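Local coordinates for protein endo-beta-mannanase (Opitutaceae bacterium TAV5, PDB 7BOB) that probably removes mannose units from beta-1,4-linked manno-oligosaccharides as a homotrimeric exo-beta-1,4-mannosidase of glycoside hydrolase family 5, at residues H417-S422 and A578-L583. Residues are numbered along the deposited sequence; the frame is centred on the assembly and turned at random.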
loop_
_atom_site.group_PDB
_atom_site.type_symbol
_atom_site.label_atom_id
_atom_site.label_comp_id
_atom_site.label_asym_id
_atom_site.label_seq_id
_atom_site.Cartn_x
_atom_site.Cartn_y
_atom_site.Cartn_z
ATOM N N HIS A 417 14.284 17.721 -17.717
ATOM C CA HIS A 417 13.926 19.031 -18.252
ATOM C C HIS A 417 14.673 20.140 -17.528
ATOM O O HIS A 417 15.207 21.057 -18.162
ATOM C CB HIS A 417 12.417 19.239 -18.132
ATOM C CG HIS A 417 11.951 20.592 -18.567
ATOM N ND1 HIS A 417 11.629 21.592 -17.672
ATOM C CD2 HIS A 417 11.726 21.105 -19.801
ATOM C CE1 HIS A 417 11.225 22.660 -18.334
ATOM N NE2 HIS A 417 11.283 22.393 -19.628
ATOM N N HIS A 418 14.740 20.062 -16.196
ATOM C CA HIS A 418 15.427 21.099 -15.430
ATOM C C HIS A 418 16.940 21.047 -15.649
ATOM O O HIS A 418 17.591 22.093 -15.800
ATOM C CB HIS A 418 15.099 20.959 -13.947
ATOM C CG HIS A 418 16.117 21.579 -13.041
ATOM N ND1 HIS A 418 16.319 22.945 -12.966
ATOM C CD2 HIS A 418 16.999 21.019 -12.178
ATOM C CE1 HIS A 418 17.276 23.199 -12.091
ATOM N NE2 HIS A 418 17.697 22.047 -11.592
ATOM N N LEU A 419 17.515 19.841 -15.676
ATOM C CA LEU A 419 18.962 19.723 -15.794
ATOM C C LEU A 419 19.428 20.101 -17.192
ATOM O O LEU A 419 20.512 20.669 -17.344
ATOM C CB LEU A 419 19.420 18.303 -15.439
ATOM C CG LEU A 419 19.179 17.806 -14.002
ATOM C CD1 LEU A 419 19.543 16.311 -13.851
ATOM C CD2 LEU A 419 19.923 18.646 -12.959
ATOM N N LEU A 420 18.630 19.800 -18.219
ATOM C CA LEU A 420 18.983 20.229 -19.567
ATOM C C LEU A 420 18.935 21.751 -19.699
ATOM O O LEU A 420 19.794 22.346 -20.362
ATOM C CB LEU A 420 18.059 19.562 -20.579
ATOM C CG LEU A 420 18.333 18.085 -20.800
ATOM C CD1 LEU A 420 17.092 17.358 -21.309
ATOM C CD2 LEU A 420 19.521 17.927 -21.766
ATOM N N GLN A 421 17.946 22.402 -19.061
ATOM C CA GLN A 421 17.916 23.862 -19.067
ATOM C C GLN A 421 19.077 24.444 -18.280
ATOM O O GLN A 421 19.485 25.575 -18.544
ATOM C CB GLN A 421 16.598 24.401 -18.487
ATOM C CG GLN A 421 15.366 23.996 -19.250
ATOM C CD GLN A 421 14.106 24.794 -18.842
ATOM O OE1 GLN A 421 13.907 25.154 -17.675
ATOM N NE2 GLN A 421 13.273 25.070 -19.821
ATOM N N SER A 422 19.604 23.713 -17.291
ATOM C CA SER A 422 20.808 24.191 -16.617
ATOM C C SER A 422 22.043 24.044 -17.508
ATOM O O SER A 422 22.991 24.840 -17.402
ATOM C CB SER A 422 20.997 23.455 -15.296
ATOM O OG SER A 422 20.251 24.081 -14.274
ATOM N N ALA A 578 25.939 18.407 -16.128
ATOM C CA ALA A 578 27.080 18.176 -17.011
ATOM C C ALA A 578 27.020 16.799 -17.672
ATOM O O ALA A 578 27.549 16.621 -18.774
ATOM C CB ALA A 578 28.384 18.330 -16.227
ATOM N N TRP A 579 26.364 15.826 -17.025
ATOM C CA TRP A 579 26.210 14.497 -17.615
ATOM C C TRP A 579 25.538 14.564 -18.983
ATOM O O TRP A 579 26.011 13.949 -19.949
ATOM C CB TRP A 579 25.402 13.584 -16.689
ATOM C CG TRP A 579 25.095 12.266 -17.337
ATOM C CD1 TRP A 579 23.992 11.951 -18.076
ATOM C CD2 TRP A 579 25.930 11.088 -17.336
ATOM N NE1 TRP A 579 24.076 10.647 -18.518
ATOM C CE2 TRP A 579 25.259 10.100 -18.082
ATOM C CE3 TRP A 579 27.183 10.786 -16.786
ATOM C CZ2 TRP A 579 25.787 8.827 -18.282
ATOM C CZ3 TRP A 579 27.712 9.518 -16.984
ATOM C CH2 TRP A 579 27.016 8.559 -17.730
ATOM N N TYR A 580 24.397 15.273 -19.080
ATOM C CA TYR A 580 23.693 15.334 -20.361
ATOM C C TYR A 580 24.546 16.008 -21.428
ATOM O O TYR A 580 24.553 15.580 -22.593
ATOM C CB TYR A 580 22.361 16.072 -20.221
ATOM C CG TYR A 580 21.347 15.332 -19.401
ATOM C CD1 TYR A 580 20.487 14.404 -19.991
ATOM C CD2 TYR A 580 21.257 15.543 -18.040
ATOM C CE1 TYR A 580 19.573 13.706 -19.244
ATOM C CE2 TYR A 580 20.349 14.857 -17.285
ATOM C CZ TYR A 580 19.508 13.945 -17.893
ATOM O OH TYR A 580 18.611 13.274 -17.124
ATOM N N ALA A 581 25.250 17.083 -21.059
ATOM C CA ALA A 581 26.069 17.799 -22.036
ATOM C C ALA A 581 27.134 16.883 -22.634
ATOM O O ALA A 581 27.299 16.820 -23.856
ATOM C CB ALA A 581 26.708 19.032 -21.394
ATOM N N ALA A 582 27.832 16.123 -21.786
ATOM C CA ALA A 582 28.892 15.248 -22.284
ATOM C C ALA A 582 28.360 14.207 -23.268
ATOM O O ALA A 582 29.024 13.880 -24.261
ATOM C CB ALA A 582 29.596 14.565 -21.116
ATOM N N LEU A 583 27.158 13.687 -23.024
ATOM C CA LEU A 583 26.667 12.568 -23.815
ATOM C C LEU A 583 25.869 12.984 -25.035
ATOM O O LEU A 583 25.645 12.152 -25.924
ATOM C CB LEU A 583 25.801 11.659 -22.950
ATOM C CG LEU A 583 26.581 10.852 -21.913
ATOM C CD1 LEU A 583 25.770 9.655 -21.617
ATOM C CD2 LEU A 583 27.934 10.453 -22.441
#
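Tyr580 reaches from helix 569-583 to two consecutive leucines of helix 406-422, Leu419 and Leu420, and these three buried side chains make the whole contact. Leu419 meets the ring at its edge: CD1 lies near the ring plane, 3.8 Å from CE2 of Tyr580, and Leu419 CB stands 4.0 Å from the same carbon. Leu420 takes the root of the tyrosine instead. Leu420 CD2 comes to 3.7 Å from Tyr580 CB and 4.0 Å from Tyr580 CG, while Leu420 CG sits over one face, offset toward the rim. Both leucine chains run roughly perpendicular to the tyrosine. The tyrosine side chain leaves its backbone toward helix 406-422, and with CG anti to the carbonyl carbon (chi1 -68°) the ring lies against both leucines. The two segments approach most closely, CA to CA, between Leu420 CA and Tyr580 CA, 6.8 Å apart, and the interaction is purely apolar, with just 156 Å² buried over both sides. The phenol has its polar partner beyond the two helices: Tyr580 OH hydrogen-bonds Glu559 OE2 on helix 558-564, a bond that should limit movement of the ring. A further link between the helices is the hydrogen bond of Leu419 O with Ser577 OG, three residues before Tyr580. The pair belongs to the C-terminal alpha/beta domain, which follows the family 5 (beta/alpha)8 barrel. Here Leu420 also packs on Val427 of edge strand 427-431, Tyr580 meets the ring of His473 at the end of strand 469-473, and His418 touches helix 258-272 of the barrel.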